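Local atomic coordinates of SnoaL-like domain-containing protein (Methylibium petroleiphilum PM1, PDB entry 3G16), a protein that is of unknown function but has a cystatin-like fold of the SnoaL/NTF2 kind, whose cone-shaped pocket probably holds a small molecule. Residues 5-19 and 109-121. Numbering follows the deposited sequence.
Sequences PTLSRAAMEKVIRTY and EFDRASGLIREIR
Helix 9-19, which carries Val15 and Met12 against Gly115 and Phe110, lies across the hairpin formed by strands 109-111 and 116-121, its axis 8.8 Å from that of the second strand and inclined to it by 73°. The strands are joined by the turn at 112-115, where Gly115 has a positive phi that suits glycine. Ahead of the helix, 5-7 runs over this turn, and Ser8 caps the helix by accepting from Ala11 N.

Phe110 carries the apolar part. With CG anti to its carbonyl carbon (chi1 -78°), its flat ring lies against the helix side chains: Met12 CG sits over one face, 3.5 Å from the ring centroid, while the selenium of Met12, a selenomethionine, makes an oblique Met-aromatic contact. Val15 CB and Ile16 CG1 meet the ring edge. Leu7 suits its place by its forked end, whose CD1 reaches Phe110 CB (3.7 Å) and Gly115 CA. With an alanine at Phe110, Met12 would probably lose the ring face it lies on, and Val15 and Ile16 the edge they meet, opening a gap. Farther along, beta-branched Val15 and Ile117 pack CG1 to CG1 at 3.9 Å, and Ile120 CD1 comes within 3.7 Å of Tyr19 CE2. The Tyr19 hydroxyl is hydrogen-bonded with Trp62 NE1, and the Tyr19 side chain lies about 4 Å from an unidentified bound ligand.

At the turn, Pro5 CD packs on Arg112 CB (3.8 Å), while the long arginine stem, extended from CG to NE, carries NH1 to Pro5 O (2.9 Å, 163°); the oxygen lies in the guanidinium plane, but the nitrogen stands above the carbonyl plane.

The chemistry thus divides: apolar packing seats the helix on the curved sheet of this NTF2-like fold, while that hydrogen bond and a water between Thr6 OG1 and NH1 tie its approach to Arg112, and a second water joins Gly115 O, more weakly Ala11 O.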
loop_
_atom_site.group_PDB
_atom_site.type_symbol
_atom_site.label_atom_id
_atom_site.label_comp_id
_atom_site.label_asym_id
_atom_site.label_seq_id
_atom_site.Cartn_x
_atom_site.Cartn_y
_atom_site.Cartn_z
ATOM N N PRO A 5 -9.418 -1.293 23.029
ATOM C CA PRO A 5 -10.650 -0.669 22.475
ATOM C C PRO A 5 -10.857 -0.963 20.996
ATOM O O PRO A 5 -9.900 -0.937 20.221
ATOM C CB PRO A 5 -10.382 0.847 22.623
ATOM C CG PRO A 5 -9.408 0.891 23.807
ATOM C CD PRO A 5 -8.538 -0.286 23.646
ATOM N N THR A 6 -12.113 -1.200 20.617
ATOM C CA THR A 6 -12.484 -1.274 19.217
ATOM C C THR A 6 -12.905 0.125 18.790
ATOM O O THR A 6 -13.893 0.667 19.298
ATOM C CB THR A 6 -13.626 -2.254 19.003
ATOM O OG1 THR A 6 -13.141 -3.546 19.333
ATOM C CG2 THR A 6 -14.101 -2.248 17.548
ATOM N N LEU A 7 -12.120 0.688 17.898
ATOM C CA LEU A 7 -12.464 1.965 17.289
ATOM C C LEU A 7 -13.503 1.700 16.204
ATOM O O LEU A 7 -13.388 0.704 15.459
ATOM C CB LEU A 7 -11.263 2.621 16.632
ATOM C CG LEU A 7 -10.124 2.900 17.584
ATOM C CD1 LEU A 7 -8.945 3.547 16.844
ATOM C CD2 LEU A 7 -10.529 3.775 18.798
ATOM N N SER A 8 -14.506 2.562 16.089
ATOM C CA SER A 8 -15.472 2.428 15.001
ATOM C C SER A 8 -14.842 2.756 13.666
ATOM O O SER A 8 -13.848 3.495 13.569
ATOM C CB SER A 8 -16.672 3.349 15.226
ATOM O OG SER A 8 -16.310 4.693 15.021
ATOM N N ARG A 9 -15.424 2.235 12.599
ATOM C CA ARG A 9 -14.920 2.565 11.272
ATOM C C ARG A 9 -15.062 4.056 11.027
ATOM O O ARG A 9 -14.164 4.674 10.489
ATOM C CB ARG A 9 -15.608 1.775 10.151
ATOM C CG ARG A 9 -17.043 2.126 9.803
ATOM C CD ARG A 9 -17.436 1.489 8.423
ATOM N NE ARG A 9 -16.643 0.288 8.276
ATOM C CZ ARG A 9 -15.770 0.010 7.316
ATOM N NH1 ARG A 9 -15.669 0.737 6.197
ATOM N NH2 ARG A 9 -15.094 -1.103 7.456
ATOM N N ALA A 10 -16.182 4.638 11.431
ATOM C CA ALA A 10 -16.421 6.075 11.266
ATOM C C ALA A 10 -15.372 6.917 11.965
ATOM O O ALA A 10 -14.952 7.945 11.460
ATOM C CB ALA A 10 -17.811 6.461 11.772
ATOM N N ALA A 11 -14.991 6.509 13.172
ATOM C CA ALA A 11 -13.976 7.254 13.917
ATOM C C ALA A 11 -12.655 7.282 13.193
ATOM O O ALA A 11 -11.960 8.287 13.177
ATOM C CB ALA A 11 -13.839 6.637 15.290
HETATM N N MSE A 12 -12.256 6.153 12.649
HETATM C CA MSE A 12 -10.980 6.069 11.915
HETATM C C MSE A 12 -11.049 6.867 10.636
HETATM O O MSE A 12 -10.132 7.611 10.296
HETATM C CB MSE A 12 -10.606 4.604 11.659
HETATM C CG MSE A 12 -10.083 3.945 12.919
HETATM SE SE MSE A 12 -9.399 2.154 12.551
HETATM C CE MSE A 12 -11.015 1.360 12.541
ATOM N N GLU A 13 -12.182 6.782 9.950
ATOM C CA GLU A 13 -12.331 7.549 8.720
ATOM C C GLU A 13 -12.248 9.041 9.001
ATOM O O GLU A 13 -11.638 9.777 8.237
ATOM C CB GLU A 13 -13.665 7.245 8.044
ATOM C CG GLU A 13 -13.825 7.968 6.762
ATOM C CD GLU A 13 -15.017 7.529 5.958
ATOM O OE1 GLU A 13 -15.632 6.497 6.331
ATOM O OE2 GLU A 13 -15.333 8.217 4.951
ATOM N N LYS A 14 -12.864 9.495 10.087
ATOM C CA LYS A 14 -12.868 10.906 10.442
ATOM C C LYS A 14 -11.465 11.415 10.695
ATOM O O LYS A 14 -11.101 12.505 10.225
ATOM C CB LYS A 14 -13.794 11.178 11.636
ATOM C CG LYS A 14 -15.257 11.089 11.239
ATOM C CD LYS A 14 -16.204 11.066 12.432
ATOM C CE LYS A 14 -17.603 10.620 12.040
ATOM N NZ LYS A 14 -18.365 10.176 13.130
ATOM N N VAL A 15 -10.654 10.656 11.444
ATOM C CA VAL A 15 -9.284 11.094 11.662
ATOM C C VAL A 15 -8.476 11.146 10.363
ATOM O O VAL A 15 -7.744 12.112 10.097
ATOM C CB VAL A 15 -8.598 10.154 12.666
ATOM C CG1 VAL A 15 -7.098 10.445 12.810
ATOM C CG2 VAL A 15 -9.278 10.265 14.045
ATOM N N ILE A 16 -8.630 10.136 9.513
ATOM C CA ILE A 16 -7.905 10.106 8.249
ATOM C C ILE A 16 -8.291 11.281 7.353
ATOM O O ILE A 16 -7.423 11.971 6.793
ATOM C CB ILE A 16 -8.133 8.761 7.562
ATOM C CG1 ILE A 16 -7.279 7.693 8.250
ATOM C CG2 ILE A 16 -7.822 8.872 6.034
ATOM C CD1 ILE A 16 -7.656 6.222 7.870
ATOM N N ARG A 17 -9.574 11.566 7.261
ATOM C CA ARG A 17 -9.962 12.644 6.384
ATOM C C ARG A 17 -9.523 14.028 6.966
ATOM O O ARG A 17 -9.185 14.966 6.212
ATOM C CB ARG A 17 -11.465 12.625 6.121
ATOM C CG ARG A 17 -11.902 11.386 5.317
ATOM C CD ARG A 17 -13.336 11.550 4.759
ATOM N NE ARG A 17 -13.757 10.357 4.037
ATOM C CZ ARG A 17 -13.442 10.042 2.777
ATOM N NH1 ARG A 17 -12.678 10.831 1.996
ATOM N NH2 ARG A 17 -13.919 8.908 2.278
ATOM N N THR A 18 -9.575 14.162 8.298
ATOM C CA THR A 18 -9.109 15.380 8.923
ATOM C C THR A 18 -7.604 15.583 8.605
ATOM O O THR A 18 -7.123 16.664 8.353
ATOM C CB THR A 18 -9.312 15.369 10.437
ATOM O OG1 THR A 18 -10.718 15.246 10.698
ATOM C CG2 THR A 18 -8.786 16.667 11.080
ATOM N N TYR A 19 -6.845 14.490 8.662
ATOM C CA TYR A 19 -5.422 14.500 8.393
ATOM C C TYR A 19 -5.155 15.021 6.969
ATOM O O TYR A 19 -4.363 15.911 6.768
ATOM C CB TYR A 19 -4.814 13.095 8.625
ATOM C CG TYR A 19 -3.444 12.882 8.050
ATOM C CD1 TYR A 19 -2.368 13.727 8.350
ATOM C CD2 TYR A 19 -3.207 11.788 7.287
ATOM C CE1 TYR A 19 -1.116 13.498 7.805
ATOM C CE2 TYR A 19 -1.950 11.542 6.738
ATOM C CZ TYR A 19 -0.912 12.416 6.998
ATOM O OH TYR A 19 0.344 12.117 6.461
ATOM N N GLU A 109 -1.727 2.579 11.057
ATOM C CA GLU A 109 -2.068 1.969 12.322
ATOM C C GLU A 109 -2.624 3.008 13.265
ATOM O O GLU A 109 -2.064 4.077 13.408
ATOM C CB GLU A 109 -0.856 1.345 13.004
ATOM C CG GLU A 109 -0.165 0.250 12.215
ATOM C CD GLU A 109 0.900 -0.465 12.996
ATOM O OE1 GLU A 109 1.248 -0.049 14.108
ATOM O OE2 GLU A 109 1.421 -1.451 12.405
ATOM N N PHE A 110 -3.722 2.653 13.952
ATOM C CA PHE A 110 -4.256 3.464 15.019
ATOM C C PHE A 110 -3.791 2.993 16.374
ATOM O O PHE A 110 -3.581 1.808 16.615
ATOM C CB PHE A 110 -5.787 3.461 14.971
ATOM C CG PHE A 110 -6.329 4.370 13.914
ATOM C CD1 PHE A 110 -6.380 3.944 12.577
ATOM C CD2 PHE A 110 -6.744 5.642 14.201
ATOM C CE1 PHE A 110 -6.851 4.792 11.606
ATOM C CE2 PHE A 110 -7.228 6.478 13.215
ATOM C CZ PHE A 110 -7.269 6.056 11.932
ATOM N N ASP A 111 -3.627 3.974 17.241
ATOM C CA ASP A 111 -3.493 3.756 18.691
ATOM C C ASP A 111 -4.936 3.644 19.214
ATOM O O ASP A 111 -5.655 4.630 19.275
ATOM C CB ASP A 111 -2.789 4.934 19.340
ATOM C CG ASP A 111 -2.774 4.868 20.831
ATOM O OD1 ASP A 111 -2.423 3.812 21.399
ATOM O OD2 ASP A 111 -3.130 5.846 21.469
ATOM N N ARG A 112 -5.321 2.447 19.615
ATOM C CA ARG A 112 -6.688 2.209 20.117
ATOM C C ARG A 112 -6.996 3.005 21.381
ATOM O O ARG A 112 -8.146 3.389 21.581
ATOM C CB ARG A 112 -6.908 0.746 20.395
ATOM C CG ARG A 112 -6.817 -0.180 19.185
ATOM C CD ARG A 112 -6.711 -1.615 19.670
ATOM N NE ARG A 112 -6.634 -2.635 18.629
ATOM C CZ ARG A 112 -7.673 -3.262 18.107
ATOM N NH1 ARG A 112 -8.910 -2.953 18.451
ATOM N NH2 ARG A 112 -7.493 -4.237 17.205
ATOM N N ALA A 113 -5.969 3.271 22.192
ATOM C CA ALA A 113 -6.143 3.938 23.474
ATOM C C ALA A 113 -6.461 5.412 23.320
ATOM O O ALA A 113 -6.955 6.017 24.282
ATOM C CB ALA A 113 -4.875 3.747 24.340
ATOM N N SER A 114 -6.196 6.014 22.157
ATOM C CA SER A 114 -6.495 7.421 21.927
ATOM C C SER A 114 -7.382 7.670 20.719
ATOM O O SER A 114 -7.978 8.739 20.635
ATOM C CB SER A 114 -5.192 8.237 21.772
ATOM O OG SER A 114 -4.531 7.882 20.568
ATOM N N GLY A 115 -7.437 6.743 19.762
ATOM C CA GLY A 115 -8.216 6.893 18.556
ATOM C C GLY A 115 -7.494 7.703 17.502
ATOM O O GLY A 115 -8.082 8.072 16.478
ATOM N N LEU A 116 -6.179 7.873 17.677
ATOM C CA LEU A 116 -5.363 8.654 16.751
ATOM C C LEU A 116 -4.350 7.770 16.033
ATOM O O LEU A 116 -4.121 6.647 16.404
ATOM C CB LEU A 116 -4.651 9.768 17.500
ATOM C CG LEU A 116 -5.649 10.627 18.279
ATOM C CD1 LEU A 116 -4.721 11.816 18.969
ATOM C CD2 LEU A 116 -6.718 11.361 17.404
ATOM N N ILE A 117 -3.766 8.293 14.955
ATOM C CA ILE A 117 -2.819 7.539 14.136
ATOM C C ILE A 117 -1.492 7.423 14.860
ATOM O O ILE A 117 -0.967 8.428 15.361
ATOM C CB ILE A 117 -2.627 8.219 12.784
ATOM C CG1 ILE A 117 -3.948 8.217 11.997
ATOM C CG2 ILE A 117 -1.557 7.487 11.991
ATOM C CD1 ILE A 117 -3.956 9.131 10.773
ATOM N N ARG A 118 -0.933 6.222 14.881
ATOM C CA ARG A 118 0.396 6.002 15.498
ATOM C C ARG A 118 1.492 5.739 14.484
ATOM O O ARG A 118 2.645 5.932 14.790
ATOM C CB ARG A 118 0.353 4.879 16.553
ATOM C CG ARG A 118 0.225 3.522 16.006
ATOM C CD ARG A 118 0.226 2.489 17.119
ATOM N NE ARG A 118 0.240 1.150 16.594
ATOM C CZ ARG A 118 0.009 0.083 17.328
ATOM N NH1 ARG A 118 -0.280 0.193 18.628
ATOM N NH2 ARG A 118 0.056 -1.107 16.771
ATOM N N GLU A 119 1.139 5.311 13.287
ATOM C CA GLU A 119 2.149 4.990 12.283
ATOM C C GLU A 119 1.538 4.973 10.910
ATOM O O GLU A 119 0.406 4.524 10.741
ATOM C CB GLU A 119 2.721 3.605 12.578
ATOM C CG GLU A 119 3.873 3.187 11.684
ATOM C CD GLU A 119 4.508 1.897 12.138
ATOM O OE1 GLU A 119 5.159 1.909 13.216
ATOM O OE2 GLU A 119 4.322 0.871 11.474
ATOM N N ILE A 120 2.324 5.419 9.922
ATOM C CA ILE A 120 1.940 5.343 8.499
ATOM C C ILE A 120 3.135 4.765 7.747
ATOM O O ILE A 120 4.284 5.184 8.004
ATOM C CB ILE A 120 1.512 6.695 7.890
ATOM C CG1 ILE A 120 0.367 7.310 8.705
ATOM C CG2 ILE A 120 1.165 6.514 6.407
ATOM C CD1 ILE A 120 -0.069 8.678 8.213
ATOM N N ARG A 121 2.898 3.783 6.887
ATOM C CA ARG A 121 3.948 3.164 6.046
ATOM C C ARG A 121 3.498 3.347 4.610
ATOM O O ARG A 121 2.502 2.751 4.212
ATOM C CB ARG A 121 4.111 1.699 6.412
ATOM C CG ARG A 121 4.494 1.465 7.870
ATOM C CD ARG A 121 4.875 0.030 8.153
ATOM N NE ARG A 121 3.854 -0.957 7.864
ATOM C CZ ARG A 121 2.828 -1.231 8.670
ATOM N NH1 ARG A 121 2.644 -0.584 9.808
ATOM N NH2 ARG A 121 1.979 -2.190 8.342
HETATM O O HOH W 1 -11.205 -4.435 17.452
HETATM O O HOH W 2 -10.588 7.656 15.831
#